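Peptide ABC transporter, peptide-binding protein (Thermus thermophilus, PDB 2D5W) binds oligopeptides, here holding a pentapeptide, and probably hands them to an ABC transporter for uptake across the membrane. Local coordinates at residues 11-16 against 271-276; 171-176 against 183-188; 251-256 against 411-416. All blocks are in the same frame, centred on the assembly; numbering follows the deposited sequence.

Interaction 1: 11-16 against 271-276; sequences GASQEP and SSVSLT
With chi1 near 61°, Ser13 sets its OG between its own backbone N and carbonyl carbon, aimed at the chain of Ser274, while Val273 swings CG1 opposite its backbone N (chi1 -174°) and onto Gln14. The hydroxyl of Ser13 then donates to Ser274 O at 2.9 Å, in the carbonyl plane on a lone pair, and its backbone N gives a 2.9 Å bond to Val273 O. One stage earlier Ser271 N meets Gly11 O, also at 2.9 Å. A regular parallel ladder would pair Ser13 N with Ser271 O; here the chain turns away after strand 269-270, Val273 O, two residues on, takes Ser13 N, and Ser271 O takes the hydroxyl of Ser274. Ser271 OG accepts from Val273 N at 2.9 Å, an ST turn that shapes this bend, and is also hydrogen-bonded to Glu35. Serines suit a bend where short hydroxyls can reach the backbone and supplement its bonds. Gln14 lies across Val273 at about a right angle, its CD 3.4 Å from CG1; its OE1 is held by Ser443 and its NE2 by the backbone of the bound peptide, while Val273 packs on a basic side chain of that peptide, placing the contact at the binding site. Ala12, small enough to fit under helix 31-40, touches Ile32; strand 246-251 borders strand 7-12 along its other edge, and helix 255-264 covers Ser13 and Ser274 through Leu258.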
ATOM      1  N   GLY A  11       6.832 -17.391   1.255  1.00  8.14           N
ATOM      2  CA  GLY A  11       5.653 -17.638   0.447  1.00  8.88           C
ATOM      3  C   GLY A  11       4.720 -16.444   0.384  1.00  7.41           C
ATOM      4  O   GLY A  11       4.433 -15.811   1.404  1.00  8.80           O
ATOM      5  N   ALA A  12       4.238 -16.144  -0.820  1.00  7.40           N
ATOM      6  CA  ALA A  12       3.327 -15.025  -1.041  1.00  7.47           C
ATOM      7  C   ALA A  12       2.217 -15.437  -2.004  1.00  8.04           C
ATOM      8  O   ALA A  12       2.407 -16.321  -2.839  1.00  8.25           O
ATOM      9  CB  ALA A  12       4.097 -13.832  -1.609  1.00  8.48           C
ATOM     10  N   SER A  13       1.063 -14.783  -1.891  1.00  7.81           N
ATOM     11  CA  SER A  13      -0.074 -15.093  -2.754  1.00  8.44           C
ATOM     12  C   SER A  13      -0.297 -14.065  -3.866  1.00  7.33           C
ATOM     13  O   SER A  13      -1.253 -14.176  -4.635  1.00  8.84           O
ATOM     14  CB  SER A  13      -1.348 -15.231  -1.922  1.00 10.26           C
ATOM     15  OG  SER A  13      -1.647 -14.028  -1.242  1.00 11.14           O
ATOM     16  N   GLN A  14       0.579 -13.066  -3.936  1.00  7.41           N
ATOM     17  CA  GLN A  14       0.500 -12.033  -4.963  1.00  7.69           C
ATOM     18  C   GLN A  14       1.911 -11.767  -5.451  1.00  7.91           C
ATOM     19  O   GLN A  14       2.870 -11.900  -4.691  1.00  8.89           O
ATOM     20  CB  GLN A  14      -0.122 -10.759  -4.394  1.00  7.24           C
ATOM     21  CG  GLN A  14      -1.574 -10.955  -3.993  1.00  7.56           C
ATOM     22  CD  GLN A  14      -2.204  -9.723  -3.387  1.00  8.61           C
ATOM     23  OE1 GLN A  14      -1.761  -8.597  -3.618  1.00  8.52           O
ATOM     24  NE2 GLN A  14      -3.259  -9.928  -2.614  1.00  9.44           N
ATOM     25  N   GLU A  15       2.035 -11.397  -6.719  1.00  8.30           N
ATOM     26  CA  GLU A  15       3.336 -11.141  -7.325  1.00  8.12           C
ATOM     27  C   GLU A  15       3.426  -9.722  -7.881  1.00  7.65           C
ATOM     28  O   GLU A  15       2.464  -9.210  -8.447  1.00  8.31           O
ATOM     29  CB  GLU A  15       3.568 -12.148  -8.455  1.00  9.05           C
ATOM     30  CG  GLU A  15       4.939 -12.080  -9.108  1.00  9.43           C
ATOM     31  CD  GLU A  15       5.171 -13.208 -10.102  1.00 11.09           C
ATOM     32  OE1 GLU A  15       4.351 -14.154 -10.139  1.00 12.56           O
ATOM     33  OE2 GLU A  15       6.178 -13.162 -10.840  1.00 10.75           O
ATOM     34  N   PRO A  16       4.583  -9.063  -7.714  1.00  7.62           N
ATOM     35  CA  PRO A  16       4.718  -7.700  -8.241  1.00  8.57           C
ATOM     36  C   PRO A  16       4.537  -7.694  -9.757  1.00  8.27           C
ATOM     37  O   PRO A  16       5.003  -8.602 -10.443  1.00  9.20           O
ATOM     38  CB  PRO A  16       6.146  -7.318  -7.860  1.00  9.20           C
ATOM     39  CG  PRO A  16       6.428  -8.156  -6.652  1.00 11.09           C
ATOM     40  CD  PRO A  16       5.801  -9.480  -6.998  1.00  9.01           C
ATOM     41  N   SER A 271       4.895 -14.124   3.767  1.00  7.93           N
ATOM     42  CA  SER A 271       4.888 -12.697   3.485  1.00  8.52           C
ATOM     43  C   SER A 271       3.697 -12.035   4.171  1.00  8.02           C
ATOM     44  O   SER A 271       2.800 -12.715   4.672  1.00  8.42           O
ATOM     45  CB  SER A 271       4.773 -12.517   1.964  1.00  9.49           C
ATOM     46  OG  SER A 271       4.446 -11.192   1.577  1.00  9.60           O
ATOM     47  N   SER A 272       3.689 -10.706   4.193  1.00  8.69           N
ATOM     48  CA  SER A 272       2.559  -9.976   4.747  1.00  8.43           C
ATOM     49  C   SER A 272       1.406 -10.127   3.742  1.00  7.86           C
ATOM     50  O   SER A 272       0.258  -9.824   4.057  1.00  9.51           O
ATOM     51  CB  SER A 272       2.898  -8.493   4.931  1.00  9.26           C
ATOM     52  OG  SER A 272       3.112  -7.845   3.688  1.00  9.43           O
ATOM     53  N   VAL A 273       1.728 -10.582   2.531  1.00  7.83           N
ATOM     54  CA  VAL A 273       0.719 -10.808   1.495  1.00  8.03           C
ATOM     55  C   VAL A 273       0.762 -12.299   1.169  1.00  6.79           C
ATOM     56  O   VAL A 273       1.391 -12.736   0.200  1.00  8.30           O
ATOM     57  CB  VAL A 273       1.007  -9.979   0.221  1.00  8.74           C
ATOM     58  CG1 VAL A 273      -0.137 -10.140  -0.768  1.00  9.39           C
ATOM     59  CG2 VAL A 273       1.185  -8.512   0.583  1.00  9.93           C
ATOM     60  N   SER A 274       0.083 -13.081   1.998  1.00  8.15           N
ATOM     61  CA  SER A 274       0.080 -14.525   1.837  1.00  7.81           C
ATOM     62  C   SER A 274      -1.255 -15.151   2.216  1.00  9.37           C
ATOM     63  O   SER A 274      -2.194 -15.132   1.425  1.00 10.37           O
ATOM     64  CB  SER A 274       1.223 -15.135   2.664  1.00  8.83           C
ATOM     65  OG  SER A 274       1.160 -14.736   4.023  1.00  8.63           O
ATOM     66  N   LEU A 275      -1.330 -15.697   3.426  1.00  8.29           N
ATOM     67  CA  LEU A 275      -2.533 -16.350   3.926  1.00  9.26           C
ATOM     68  C   LEU A 275      -3.474 -15.363   4.592  1.00  9.34           C
ATOM     69  O   LEU A 275      -3.045 -14.332   5.109  1.00 10.04           O
ATOM     70  CB  LEU A 275      -2.153 -17.427   4.943  1.00 10.65           C
ATOM     71  CG  LEU A 275      -1.127 -18.469   4.497  1.00 10.25           C
ATOM     72  CD1 LEU A 275      -0.794 -19.392   5.666  1.00 11.91           C
ATOM     73  CD2 LEU A 275      -1.675 -19.260   3.319  1.00 10.96           C
ATOM     74  N   THR A 276      -4.760 -15.684   4.591  1.00  9.15           N
ATOM     75  CA  THR A 276      -5.728 -14.814   5.232  1.00 10.24           C
ATOM     76  C   THR A 276      -5.934 -15.274   6.678  1.00  9.71           C
ATOM     77  O   THR A 276      -5.532 -16.377   7.054  1.00  9.24           O
ATOM     78  CB  THR A 276      -7.053 -14.770   4.437  1.00  9.87           C
ATOM     79  OG1 THR A 276      -7.545 -16.096   4.222  1.00 10.43           O
ATOM     80  CG2 THR A 276      -6.818 -14.111   3.082  1.00 11.62           C
TER

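Interaction 2: 171-176 against 183-188; sequences AAARGL and EKLNEL
Leu176 and Leu185 mark the closest backbone approach, with their CA atoms 6.4 Å apart. Residues 171-176 leave the helical path through a type I turn from Ala173 to Leu176, tied by Leu176 N to Ala173 O at 3.0 Å, and Leu176 itself turns extended, whereas 183-188 is helical throughout. The turn carries Leu176 round to face the second helix: its CD1 lies 3.7 Å from Leu185 CA, against the helix backbone, and 4.0 Å from Leu185 CD1. One turn further on, Leu188 extends with CG anti to the backbone N (chi1 -177°) and lays its CD2 3.6 Å from Ala173 CB, while its other methyl, CD1, meets Ala172 CB at 3.9 Å. Alanines let the leucine come this near to the helix. The contact is therefore wholly apolar, leucine methyls packed over the short alanine side chains and the helix backbone. At its edge Lys184 gives only its aliphatic base to Leu176, and its amine runs away to a salt bridge with Glu183 whose hydrogen bond is weak. Together these parts form a helical hairpin at the surface, joining the end of helix 159-173 to helix 182-194, with Pro178 of the connecting loop against Leu185 and Tyr498 beside Glu183.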
ATOM      1  N   ALA A 171      14.011  15.283 -22.643  1.00 15.36           N
ATOM      2  CA  ALA A 171      14.083  15.978 -23.921  1.00 16.18           C
ATOM      3  C   ALA A 171      12.802  15.743 -24.713  1.00 16.45           C
ATOM      4  O   ALA A 171      12.264  16.664 -25.326  1.00 17.99           O
ATOM      5  CB  ALA A 171      15.291  15.495 -24.719  1.00 15.94           C
ATOM      6  N   ALA A 172      12.309  14.510 -24.686  1.00 16.36           N
ATOM      7  CA  ALA A 172      11.089  14.166 -25.406  1.00 16.44           C
ATOM      8  C   ALA A 172       9.865  14.811 -24.761  1.00 16.84           C
ATOM      9  O   ALA A 172       8.924  15.204 -25.450  1.00 17.87           O
ATOM     10  CB  ALA A 172      10.919  12.651 -25.453  1.00 16.60           C
ATOM     11  N   ALA A 173       9.885  14.928 -23.437  1.00 15.92           N
ATOM     12  CA  ALA A 173       8.771  15.518 -22.705  1.00 16.72           C
ATOM     13  C   ALA A 173       8.584  17.006 -22.995  1.00 17.30           C
ATOM     14  O   ALA A 173       7.485  17.535 -22.840  1.00 16.33           O
ATOM     15  CB  ALA A 173       8.957  15.298 -21.205  1.00 17.72           C
ATOM     16  N   ARG A 174       9.653  17.680 -23.412  1.00 17.68           N
ATOM     17  CA  ARG A 174       9.567  19.107 -23.713  1.00 19.80           C
ATOM     18  C   ARG A 174       8.592  19.387 -24.850  1.00 20.09           C
ATOM     19  O   ARG A 174       8.047  20.486 -24.951  1.00 21.59           O
ATOM     20  CB  ARG A 174      10.948  19.670 -24.073  1.00 21.41           C
ATOM     21  CG  ARG A 174      11.910  19.747 -22.896  1.00 23.16           C
ATOM     22  CD  ARG A 174      13.223  20.445 -23.253  1.00 24.85           C
ATOM     23  NE  ARG A 174      13.044  21.849 -23.628  1.00 27.38           N
ATOM     24  CZ  ARG A 174      12.880  22.281 -24.876  1.00 28.29           C
ATOM     25  NH1 ARG A 174      12.871  21.421 -25.886  1.00 29.65           N
ATOM     26  NH2 ARG A 174      12.728  23.577 -25.115  1.00 29.20           N
ATOM     27  N   GLY A 175       8.365  18.388 -25.697  1.00 19.78           N
ATOM     28  CA  GLY A 175       7.455  18.563 -26.816  1.00 20.90           C
ATOM     29  C   GLY A 175       6.021  18.175 -26.513  1.00 20.58           C
ATOM     30  O   GLY A 175       5.194  18.085 -27.422  1.00 22.52           O
ATOM     31  N   LEU A 176       5.717  17.952 -25.238  1.00 19.58           N
ATOM     32  CA  LEU A 176       4.371  17.562 -24.834  1.00 19.08           C
ATOM     33  C   LEU A 176       3.787  18.507 -23.789  1.00 19.44           C
ATOM     34  O   LEU A 176       4.470  18.903 -22.845  1.00 21.44           O
ATOM     35  CB  LEU A 176       4.384  16.136 -24.269  1.00 18.33           C
ATOM     36  CG  LEU A 176       4.928  15.018 -25.162  1.00 18.78           C
ATOM     37  CD1 LEU A 176       4.977  13.715 -24.376  1.00 19.39           C
ATOM     38  CD2 LEU A 176       4.056  14.864 -26.398  1.00 18.98           C
ATOM     39  N   GLU A 183      -2.228  11.943 -22.262  1.00 14.42           N
ATOM     40  CA  GLU A 183      -2.094  10.521 -22.564  1.00 15.84           C
ATOM     41  C   GLU A 183      -0.684  10.157 -23.023  1.00 14.47           C
ATOM     42  O   GLU A 183      -0.085   9.196 -22.530  1.00 14.79           O
ATOM     43  CB  GLU A 183      -3.107  10.122 -23.639  1.00 18.66           C
ATOM     44  CG  GLU A 183      -4.556  10.233 -23.191  1.00 24.77           C
ATOM     45  CD  GLU A 183      -5.437  10.900 -24.233  1.00 28.77           C
ATOM     46  OE1 GLU A 183      -5.379  10.497 -25.414  1.00 31.90           O
ATOM     47  OE2 GLU A 183      -6.194  11.825 -23.868  1.00 31.75           O
ATOM     48  N   LYS A 184      -0.157  10.927 -23.967  1.00 14.24           N
ATOM     49  CA  LYS A 184       1.179  10.684 -24.492  1.00 14.71           C
ATOM     50  C   LYS A 184       2.252  10.909 -23.435  1.00 13.56           C
ATOM     51  O   LYS A 184       3.233  10.167 -23.370  1.00 12.80           O
ATOM     52  CB  LYS A 184       1.438  11.583 -25.706  1.00 16.98           C
ATOM     53  CG  LYS A 184       0.708  11.136 -26.972  1.00 20.91           C
ATOM     54  CD  LYS A 184      -0.789  10.987 -26.741  1.00 25.92           C
ATOM     55  CE  LYS A 184      -1.476  10.328 -27.927  1.00 28.29           C
ATOM     56  NZ  LYS A 184      -2.920  10.074 -27.653  1.00 30.06           N
ATOM     57  N   LEU A 185       2.059  11.924 -22.600  1.00 12.40           N
ATOM     58  CA  LEU A 185       3.022  12.228 -21.548  1.00 11.79           C
ATOM     59  C   LEU A 185       3.061  11.095 -20.523  1.00 10.88           C
ATOM     60  O   LEU A 185       4.133  10.694 -20.061  1.00 11.76           O
ATOM     61  CB  LEU A 185       2.651  13.545 -20.867  1.00 12.93           C
ATOM     62  CG  LEU A 185       3.633  14.068 -19.819  1.00 11.59           C
ATOM     63  CD1 LEU A 185       5.025  14.239 -20.425  1.00 13.82           C
ATOM     64  CD2 LEU A 185       3.121  15.391 -19.286  1.00 13.33           C
ATOM     65  N   ASN A 186       1.888  10.576 -20.173  1.00 11.10           N
ATOM     66  CA  ASN A 186       1.804   9.476 -19.220  1.00 10.47           C
ATOM     67  C   ASN A 186       2.536   8.258 -19.785  1.00 10.44           C
ATOM     68  O   ASN A 186       3.284   7.586 -19.075  1.00 10.88           O
ATOM     69  CB  ASN A 186       0.336   9.141 -18.936  1.00 11.06           C
ATOM     70  CG  ASN A 186       0.177   7.970 -17.984  1.00  9.92           C
ATOM     71  OD1 ASN A 186      -0.162   6.862 -18.400  1.00 12.40           O
ATOM     72  ND2 ASN A 186       0.429   8.208 -16.701  1.00 10.65           N
ATOM     73  N   GLU A 187       2.326   7.982 -21.067  1.00 11.57           N
ATOM     74  CA  GLU A 187       2.979   6.850 -21.714  1.00 12.75           C
ATOM     75  C   GLU A 187       4.496   7.016 -21.700  1.00 11.41           C
ATOM     76  O   GLU A 187       5.232   6.058 -21.458  1.00 11.16           O
ATOM     77  CB  GLU A 187       2.486   6.709 -23.157  1.00 16.11           C
ATOM     78  CG  GLU A 187       3.167   5.603 -23.948  1.00 23.23           C
ATOM     79  CD  GLU A 187       2.540   5.393 -25.314  1.00 27.08           C
ATOM     80  OE1 GLU A 187       2.462   6.367 -26.093  1.00 30.41           O
ATOM     81  OE2 GLU A 187       2.125   4.250 -25.607  1.00 30.77           O
ATOM     82  N   LEU A 188       4.960   8.234 -21.960  1.00 11.61           N
ATOM     83  CA  LEU A 188       6.388   8.514 -21.976  1.00 11.56           C
ATOM     84  C   LEU A 188       7.030   8.171 -20.637  1.00 11.16           C
ATOM     85  O   LEU A 188       8.060   7.499 -20.583  1.00 10.91           O
ATOM     86  CB  LEU A 188       6.633   9.992 -22.289  1.00 14.29           C
ATOM     87  CG  LEU A 188       8.096  10.417 -22.421  1.00 15.04           C
ATOM     88  CD1 LEU A 188       8.660   9.921 -23.744  1.00 18.08           C
ATOM     89  CD2 LEU A 188       8.188  11.930 -22.351  1.00 17.17           C
TER

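Interaction 3: 251-256 against 411-416; sequences FIQNTN and TTAGNV
Thr255 and Gly414 form the tight part of this contact. Thr255 N donates to Gly414 O over 2.9 Å, from a position tilted out of the carbonyl plane, and the same oxygen receives a CA-H contact from Asn254. The backbones come so near, with Asn254 CA 4.0 Å from Gly414 CA, because Gly414 has no CB, which would run into Gln253 O; its positive phi (95°) also suits the third position of the type II turn from Thr412 to Asn415. Thr255 does double duty. Its OG1, placed between its backbone N and carbonyl carbon by a chi1 of 56°, accepts from Val416 N at 3.1 Å, while its CG2 lies 3.9 Å from Asn415 ND2. A threonine thus serves the first turn of the neighbouring helix with its hydroxyl and lays its methyl against Asn415. On the inner side a water lies within hydrogen-bonding distance of Gln253 O (2.8 Å) and Ala413 O (3.1 Å), with more acceptors around it than it can serve at once.

Two helix N-termini meet here side by side. Asn254 and Asn415 are their N-caps: Asn254 OD1 takes Ser257 N and, weakly, Asn256 N, and Asn415 OD1 takes Arg418 N weakly. The helices follow strands 246-251 and 401-410 of two different sheets, so the contact probably joins the two lobes of the binding-protein fold.

Toward solvent the packing opens. Val416 CG2 packs on Thr255 OG1 at 3.5 Å, but the contact thins out toward Asn254 and Asn256. Exposed Gln253 stretches along Ala413, its chain extended, and its NE2 gives a nearly straight (173°) bond to Ala413 O at 2.9 Å, approaching from above the carbonyl plane instead of along a lone pair, although the oxygen lies in the plane of the Gln253 amide. Pro442 lies against the Gln253 side chain.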
ATOM      1  N   PHE A 251       5.625 -17.550  -5.398  1.00  8.46           N
ATOM      2  CA  PHE A 251       4.277 -17.038  -5.595  1.00  8.18           C
ATOM      3  C   PHE A 251       3.266 -18.117  -5.933  1.00  8.30           C
ATOM      4  O   PHE A 251       3.432 -18.860  -6.900  1.00  9.10           O
ATOM      5  CB  PHE A 251       4.296 -15.985  -6.703  1.00  9.13           C
ATOM      6  CG  PHE A 251       5.271 -14.878  -6.448  1.00  7.87           C
ATOM      7  CD1 PHE A 251       5.063 -13.987  -5.402  1.00  8.79           C
ATOM      8  CD2 PHE A 251       6.430 -14.758  -7.209  1.00  9.57           C
ATOM      9  CE1 PHE A 251       5.992 -12.997  -5.111  1.00  9.73           C
ATOM     10  CE2 PHE A 251       7.369 -13.766  -6.922  1.00 10.47           C
ATOM     11  CZ  PHE A 251       7.146 -12.887  -5.871  1.00 10.39           C
ATOM     12  N   ILE A 252       2.219 -18.194  -5.118  1.00  8.53           N
ATOM     13  CA  ILE A 252       1.134 -19.152  -5.317  1.00  8.41           C
ATOM     14  C   ILE A 252      -0.141 -18.324  -5.166  1.00  8.60           C
ATOM     15  O   ILE A 252      -0.529 -17.955  -4.056  1.00  8.88           O
ATOM     16  CB  ILE A 252       1.198 -20.293  -4.277  1.00  8.98           C
ATOM     17  CG1 ILE A 252       2.542 -21.026  -4.401  1.00 10.41           C
ATOM     18  CG2 ILE A 252       0.047 -21.273  -4.506  1.00  9.53           C
ATOM     19  CD1 ILE A 252       2.750 -22.132  -3.379  1.00 12.13           C
ATOM     20  N   GLN A 253      -0.781 -18.029  -6.296  1.00  9.04           N
ATOM     21  CA  GLN A 253      -1.967 -17.174  -6.339  1.00 10.08           C
ATOM     22  C   GLN A 253      -3.189 -17.630  -5.558  1.00  9.21           C
ATOM     23  O   GLN A 253      -3.879 -16.809  -4.945  1.00  9.61           O
ATOM     24  CB  GLN A 253      -2.373 -16.926  -7.792  1.00 11.25           C
ATOM     25  CG  GLN A 253      -3.377 -15.796  -7.958  1.00 14.75           C
ATOM     26  CD  GLN A 253      -3.891 -15.670  -9.376  1.00 15.54           C
ATOM     27  OE1 GLN A 253      -3.186 -15.977 -10.337  1.00 18.09           O
ATOM     28  NE2 GLN A 253      -5.123 -15.198  -9.515  1.00 16.94           N
ATOM     29  N   ASN A 254      -3.488 -18.921  -5.602  1.00  8.76           N
ATOM     30  CA  ASN A 254      -4.636 -19.421  -4.865  1.00  8.63           C
ATOM     31  C   ASN A 254      -4.193 -19.569  -3.416  1.00  7.38           C
ATOM     32  O   ASN A 254      -3.270 -20.328  -3.117  1.00  8.33           O
ATOM     33  CB  ASN A 254      -5.101 -20.759  -5.434  1.00  9.64           C
ATOM     34  CG  ASN A 254      -6.299 -21.307  -4.696  1.00 11.05           C
ATOM     35  OD1 ASN A 254      -6.186 -21.753  -3.556  1.00 10.61           O
ATOM     36  ND2 ASN A 254      -7.465 -21.257  -5.333  1.00 13.78           N
ATOM     37  N   THR A 255      -4.847 -18.847  -2.513  1.00  8.29           N
ATOM     38  CA  THR A 255      -4.443 -18.891  -1.115  1.00  8.04           C
ATOM     39  C   THR A 255      -4.578 -20.258  -0.455  1.00  8.47           C
ATOM     40  O   THR A 255      -3.834 -20.559   0.478  1.00  8.83           O
ATOM     41  CB  THR A 255      -5.175 -17.824  -0.271  1.00  7.61           C
ATOM     42  OG1 THR A 255      -6.589 -17.981  -0.415  1.00  8.78           O
ATOM     43  CG2 THR A 255      -4.766 -16.423  -0.716  1.00 10.12           C
ATOM     44  N   ASN A 256      -5.506 -21.093  -0.918  1.00  8.27           N
ATOM     45  CA  ASN A 256      -5.624 -22.429  -0.342  1.00  8.40           C
ATOM     46  C   ASN A 256      -4.418 -23.252  -0.792  1.00  8.21           C
ATOM     47  O   ASN A 256      -3.856 -24.022  -0.011  1.00  9.04           O
ATOM     48  CB  ASN A 256      -6.927 -23.116  -0.771  1.00  9.77           C
ATOM     49  CG  ASN A 256      -7.005 -24.553  -0.290  1.00  9.81           C
ATOM     50  OD1 ASN A 256      -6.745 -25.489  -1.044  1.00 10.79           O
ATOM     51  ND2 ASN A 256      -7.343 -24.731   0.980  1.00 11.61           N
ATOM     52  N   THR A 411     -12.330  -8.207  -7.498  1.00  8.41           N
ATOM     53  CA  THR A 411     -11.415  -8.454  -6.397  1.00  8.10           C
ATOM     54  C   THR A 411     -10.280  -9.315  -6.932  1.00  7.82           C
ATOM     55  O   THR A 411     -10.251  -9.656  -8.120  1.00  8.48           O
ATOM     56  CB  THR A 411     -12.080  -9.109  -5.153  1.00  8.33           C
ATOM     57  OG1 THR A 411     -11.211  -8.927  -4.024  1.00  9.40           O
ATOM     58  CG2 THR A 411     -12.325 -10.599  -5.356  1.00 10.37           C
ATOM     59  N   THR A 412      -9.334  -9.634  -6.060  1.00  8.26           N
ATOM     60  CA  THR A 412      -8.173 -10.434  -6.421  1.00  8.28           C
ATOM     61  C   THR A 412      -8.510 -11.912  -6.568  1.00  8.63           C
ATOM     62  O   THR A 412      -8.817 -12.592  -5.581  1.00  8.60           O
ATOM     63  CB  THR A 412      -7.074 -10.301  -5.355  1.00  8.28           C
ATOM     64  OG1 THR A 412      -7.631 -10.612  -4.072  1.00  8.58           O
ATOM     65  CG2 THR A 412      -6.512  -8.888  -5.319  1.00  9.82           C
ATOM     66  N   ALA A 413      -8.438 -12.409  -7.798  1.00  8.96           N
ATOM     67  CA  ALA A 413      -8.715 -13.814  -8.073  1.00  8.75           C
ATOM     68  C   ALA A 413      -7.735 -14.683  -7.292  1.00  9.30           C
ATOM     69  O   ALA A 413      -6.565 -14.330  -7.141  1.00 10.54           O
ATOM     70  CB  ALA A 413      -8.581 -14.093  -9.569  1.00 10.15           C
ATOM     71  N   GLY A 414      -8.223 -15.809  -6.784  1.00  9.05           N
ATOM     72  CA  GLY A 414      -7.366 -16.713  -6.038  1.00  9.27           C
ATOM     73  C   GLY A 414      -7.401 -16.513  -4.537  1.00  8.27           C
ATOM     74  O   GLY A 414      -7.039 -17.419  -3.784  1.00  8.80           O
ATOM     75  N   ASN A 415      -7.798 -15.328  -4.090  1.00  9.08           N
ATOM     76  CA  ASN A 415      -7.876 -15.062  -2.662  1.00  8.68           C
ATOM     77  C   ASN A 415      -9.212 -15.655  -2.239  1.00  8.63           C
ATOM     78  O   ASN A 415     -10.270 -15.037  -2.388  1.00  9.59           O
ATOM     79  CB  ASN A 415      -7.821 -13.560  -2.395  1.00  9.29           C
ATOM     80  CG  ASN A 415      -7.654 -13.245  -0.932  1.00  8.57           C
ATOM     81  OD1 ASN A 415      -8.598 -13.355  -0.152  1.00 10.11           O
ATOM     82  ND2 ASN A 415      -6.439 -12.869  -0.542  1.00 11.03           N
ATOM     83  N   VAL A 416      -9.151 -16.869  -1.706  1.00  8.44           N
ATOM     84  CA  VAL A 416     -10.352 -17.598  -1.348  1.00  8.05           C
ATOM     85  C   VAL A 416     -11.319 -16.919  -0.393  1.00  8.18           C
ATOM     86  O   VAL A 416     -12.528 -16.964  -0.623  1.00  8.84           O
ATOM     87  CB  VAL A 416      -9.988 -19.010  -0.833  1.00  9.02           C
ATOM     88  CG1 VAL A 416     -11.252 -19.780  -0.467  1.00 11.12           C
ATOM     89  CG2 VAL A 416      -9.217 -19.760  -1.916  1.00  9.87           C
TER
HETATM   90  O   HOH W   1      -4.395 -14.057  -4.938  1.00 16.01           O

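Interactions 1 and 3 lie close together, their centres about 9 Å apart, and meet at the end of the paired strands 7-12 and 246-251: Ala12 O and Ile252 N are 3.0 Å apart, a probable hydrogen bond, and Phe251 packs on Glu15. Both rely on backbone carbonyls and hydroxyls, but interaction 1 is fully buried beside the peptide, whereas interaction 3 is partly buried and takes in a water. Interaction 2 stands apart at the surface, its nearest atoms about 18 Å from interaction 1 and 21 Å from interaction 3, and relies on methyl packing. It is also local, joining successive helices, while the other two join segments more than 150 residues apart.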